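Local coordinates for peptidyl-tRNA hydrolase (Thermoplasma acidophilum, PDB 1RLK), which probably hydrolyses peptidyl-tRNAs that drop off the ribosome during protein synthesis, releasing the N-acyl amino acid from the tRNA, at residues N78-D83 against T95-G100. Numbering follows the deposited sequence.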
ATOM      1  N   ASN A  78      -7.073  -2.535  -0.196  1.00 20.73           N
ATOM      2  CA  ASN A  78      -5.827  -2.413   0.549  1.00 20.23           C
ATOM      3  C   ASN A  78      -5.225  -3.759   0.870  1.00 19.96           C
ATOM      4  O   ASN A  78      -5.951  -4.758   1.002  1.00 20.32           O
ATOM      5  CB  ASN A  78      -6.057  -1.622   1.836  1.00 20.29           C
ATOM      6  CG  ASN A  78      -6.962  -2.356   2.826  1.00 21.51           C
ATOM      7  OD1 ASN A  78      -6.473  -3.042   3.723  1.00 20.30           O
ATOM      8  ND2 ASN A  78      -8.283  -2.204   2.665  1.00 16.38           N
ATOM      9  N   GLU A  79      -3.903  -3.799   1.000  1.00 19.24           N
ATOM     10  CA  GLU A  79      -3.211  -5.034   1.327  1.00 18.67           C
ATOM     11  C   GLU A  79      -2.077  -4.750   2.275  1.00 18.78           C
ATOM     12  O   GLU A  79      -1.150  -3.996   1.942  1.00 17.41           O
ATOM     13  CB  GLU A  79      -2.659  -5.689   0.060  1.00 19.42           C
ATOM     14  CG  GLU A  79      -1.942  -7.003   0.309  1.00 20.64           C
ATOM     15  CD  GLU A  79      -2.877  -8.170   0.608  1.00 22.86           C
ATOM     16  OE1 GLU A  79      -4.137  -8.041   0.486  1.00 22.39           O
ATOM     17  OE2 GLU A  79      -2.322  -9.232   0.934  1.00 24.43           O
ATOM     18  N   ILE A  80      -2.153  -5.345   3.464  1.00 18.19           N
ATOM     19  CA  ILE A  80      -1.046  -5.386   4.384  1.00 18.80           C
ATOM     20  C   ILE A  80      -0.031  -6.414   3.881  1.00 19.36           C
ATOM     21  O   ILE A  80      -0.388  -7.543   3.552  1.00 19.43           O
ATOM     22  CB  ILE A  80      -1.544  -5.737   5.802  1.00 19.54           C
ATOM     23  CG1 ILE A  80      -2.171  -4.490   6.429  1.00 21.29           C
ATOM     24  CG2 ILE A  80      -0.404  -6.270   6.670  1.00 19.47           C
ATOM     25  CD1 ILE A  80      -2.924  -4.748   7.703  1.00 24.21           C
ATOM     26  N   VAL A  81       1.231  -6.011   3.839  1.00 18.75           N
ATOM     27  CA  VAL A  81       2.277  -6.833   3.286  1.00 19.49           C
ATOM     28  C   VAL A  81       3.167  -7.306   4.415  1.00 19.72           C
ATOM     29  O   VAL A  81       3.543  -6.524   5.286  1.00 20.24           O
ATOM     30  CB  VAL A  81       3.085  -6.050   2.224  1.00 18.62           C
ATOM     31  CG1 VAL A  81       4.401  -6.761   1.900  1.00 19.97           C
ATOM     32  CG2 VAL A  81       2.239  -5.866   0.976  1.00 20.23           C
ATOM     33  N   GLN A  82       3.501  -8.583   4.378  1.00 20.38           N
ATOM     34  CA  GLN A  82       4.399  -9.205   5.345  1.00 21.99           C
ATOM     35  C   GLN A  82       5.557  -9.859   4.602  1.00 23.01           C
ATOM     36  O   GLN A  82       5.330 -10.522   3.599  1.00 21.22           O
ATOM     37  CB  GLN A  82       3.647 -10.272   6.165  1.00 21.67           C
ATOM     38  CG  GLN A  82       2.495  -9.706   7.004  1.00 23.18           C
ATOM     39  CD  GLN A  82       1.650 -10.773   7.718  1.00 24.05           C
ATOM     40  OE1 GLN A  82       2.099 -11.395   8.685  1.00 26.76           O
ATOM     41  NE2 GLN A  82       0.428 -10.950   7.262  1.00 23.01           N
ATOM     42  N   ASP A  83       6.783  -9.685   5.097  1.00 25.73           N
ATOM     43  CA  ASP A  83       7.938 -10.348   4.507  1.00 28.23           C
ATOM     44  C   ASP A  83       7.992 -11.819   4.923  1.00 30.44           C
ATOM     45  O   ASP A  83       7.043 -12.328   5.526  1.00 30.26           O
ATOM     46  CB  ASP A  83       9.261  -9.577   4.784  1.00 28.90           C
ATOM     47  CG  ASP A  83       9.712  -9.606   6.240  1.00 29.61           C
ATOM     48  OD1 ASP A  83       9.217 -10.411   7.058  1.00 31.34           O
ATOM     49  OD2 ASP A  83      10.603  -8.834   6.650  1.00 32.67           O
ATOM     50  N   THR A  95       5.382  -5.001   6.871  1.00 20.66           N
ATOM     51  CA  THR A  95       6.340  -4.010   6.361  1.00 19.81           C
ATOM     52  C   THR A  95       5.670  -2.764   5.809  1.00 19.37           C
ATOM     53  O   THR A  95       6.217  -1.676   5.908  1.00 20.31           O
ATOM     54  CB  THR A  95       7.222  -4.623   5.235  1.00 19.84           C
ATOM     55  OG1 THR A  95       6.408  -5.229   4.209  1.00 18.42           O
ATOM     56  CG2 THR A  95       8.055  -5.748   5.769  1.00 19.34           C
ATOM     57  N   CYS A  96       4.518  -2.927   5.181  1.00 18.79           N
ATOM     58  CA  CYS A  96       3.852  -1.836   4.499  1.00 18.56           C
ATOM     59  C   CYS A  96       2.407  -2.166   4.194  1.00 18.66           C
ATOM     60  O   CYS A  96       1.954  -3.282   4.436  1.00 19.18           O
ATOM     61  CB  CYS A  96       4.611  -1.496   3.210  1.00 18.68           C
ATOM     62  SG  CYS A  96       4.594  -2.806   1.971  1.00 19.54           S
ATOM     63  N   ILE A  97       1.660  -1.185   3.698  1.00 17.86           N
ATOM     64  CA  ILE A  97       0.289  -1.408   3.261  1.00 17.64           C
ATOM     65  C   ILE A  97       0.031  -0.669   1.956  1.00 17.42           C
ATOM     66  O   ILE A  97       0.375   0.507   1.824  1.00 17.50           O
ATOM     67  CB  ILE A  97      -0.728  -1.000   4.356  1.00 17.20           C
ATOM     68  CG1 ILE A  97      -2.152  -1.282   3.902  1.00 17.16           C
ATOM     69  CG2 ILE A  97      -0.593   0.465   4.742  1.00 17.04           C
ATOM     70  CD1 ILE A  97      -3.179  -1.116   5.014  1.00 16.80           C
ATOM     71  N   GLY A  98      -0.531  -1.367   0.982  1.00 16.82           N
ATOM     72  CA  GLY A  98      -0.933  -0.758  -0.276  1.00 17.41           C
ATOM     73  C   GLY A  98      -2.395  -0.349  -0.264  1.00 17.89           C
ATOM     74  O   GLY A  98      -3.235  -1.015   0.363  1.00 17.31           O
ATOM     75  N   LEU A  99      -2.701   0.741  -0.958  1.00 17.74           N
ATOM     76  CA  LEU A  99      -4.068   1.240  -1.103  1.00 18.56           C
ATOM     77  C   LEU A  99      -4.362   1.606  -2.547  1.00 18.97           C
ATOM     78  O   LEU A  99      -3.585   2.325  -3.183  1.00 19.16           O
ATOM     79  CB  LEU A  99      -4.317   2.497  -0.264  1.00 18.67           C
ATOM     80  CG  LEU A  99      -3.741   2.639   1.126  1.00 20.66           C
ATOM     81  CD1 LEU A  99      -3.937   4.067   1.584  1.00 22.16           C
ATOM     82  CD2 LEU A  99      -4.438   1.678   2.092  1.00 22.78           C
ATOM     83  N   GLY A 100      -5.505   1.155  -3.049  1.00 18.95           N
ATOM     84  CA  GLY A 100      -5.981   1.564  -4.357  1.00 19.45           C
ATOM     85  C   GLY A 100      -5.655   0.563  -5.449  1.00 20.03           C
ATOM     86  O   GLY A 100      -5.395  -0.608  -5.147  1.00 19.97           O
TER
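Glu-79 and Gly-98 form an antiparallel hydrogen-bonded pair and exchange both of their bonds: Glu-79 N reaches Gly-98 O at 2.9 Å, and Gly-98 N returns to Glu-79 O. Along the ladder such pairs alternate with non-hydrogen-bonded ones, Asn-78 with Leu-99 and Ile-80 with Ile-97, a worked example of antiparallel pairing. CA-H...O contacts accompany these closer pairs: between the rungs Ile-97 CA approaches Glu-79 O at 3.2 Å, and just beyond them Asn-78 CA lies 3.0 Å from Gly-98 O. The ladder then shifts. Val-81 N still donates to Cys-96 O, but Val-81 O accepts from Thr-95 N, each with an N-H...O angle of 166°; with the helix-like backbone of Thr-95, this is consistent with a classic beta bulge.

Apolar contacts divide between the two faces. On one, Ile-97 stretches CG1 anti to its backbone N (chi1 -178°), which carries CD1 to within 3.8 Å of Ile-80 CG1, while Leu-99 CD2 lies 3.7 Å from Asn-78 CB. On the other, Cys-96 SG sits 3.6 Å from Val-81 CB.

Several polar side chains find their partners on neighbouring elements. Thr-95 turns OG1 between its backbone N and carbonyl carbon (chi1 52°), placing it 3.4 Å from Val-81 CG1 and in a hydrogen bond with Gln-23 OE1, while its CG2 lies against Asp-83, which forms a salt bridge with Lys-19. Replacing Thr-95 by an alanine would probably leave Gln-23 OE1 without this partner and open a gap beside Val-81 CG1 and Asp-83. Glu-79 forms a salt bridge with Arg-34, whereas Asn-78 ND2 donates to Ile-76 O and Asp-72 OD1 and Asn-78 OD1 takes Lys-68 NZ.

Strands 78-82 and 94-103 thus form a beta hairpin with a long connection, in which 78-82 is the outermost strand at one edge of a four-stranded mixed sheet, with helix 61-74 on the Ile-97 face and helix 17-38 on the Val-81 face, the alpha/beta core of this PTH2-family protein.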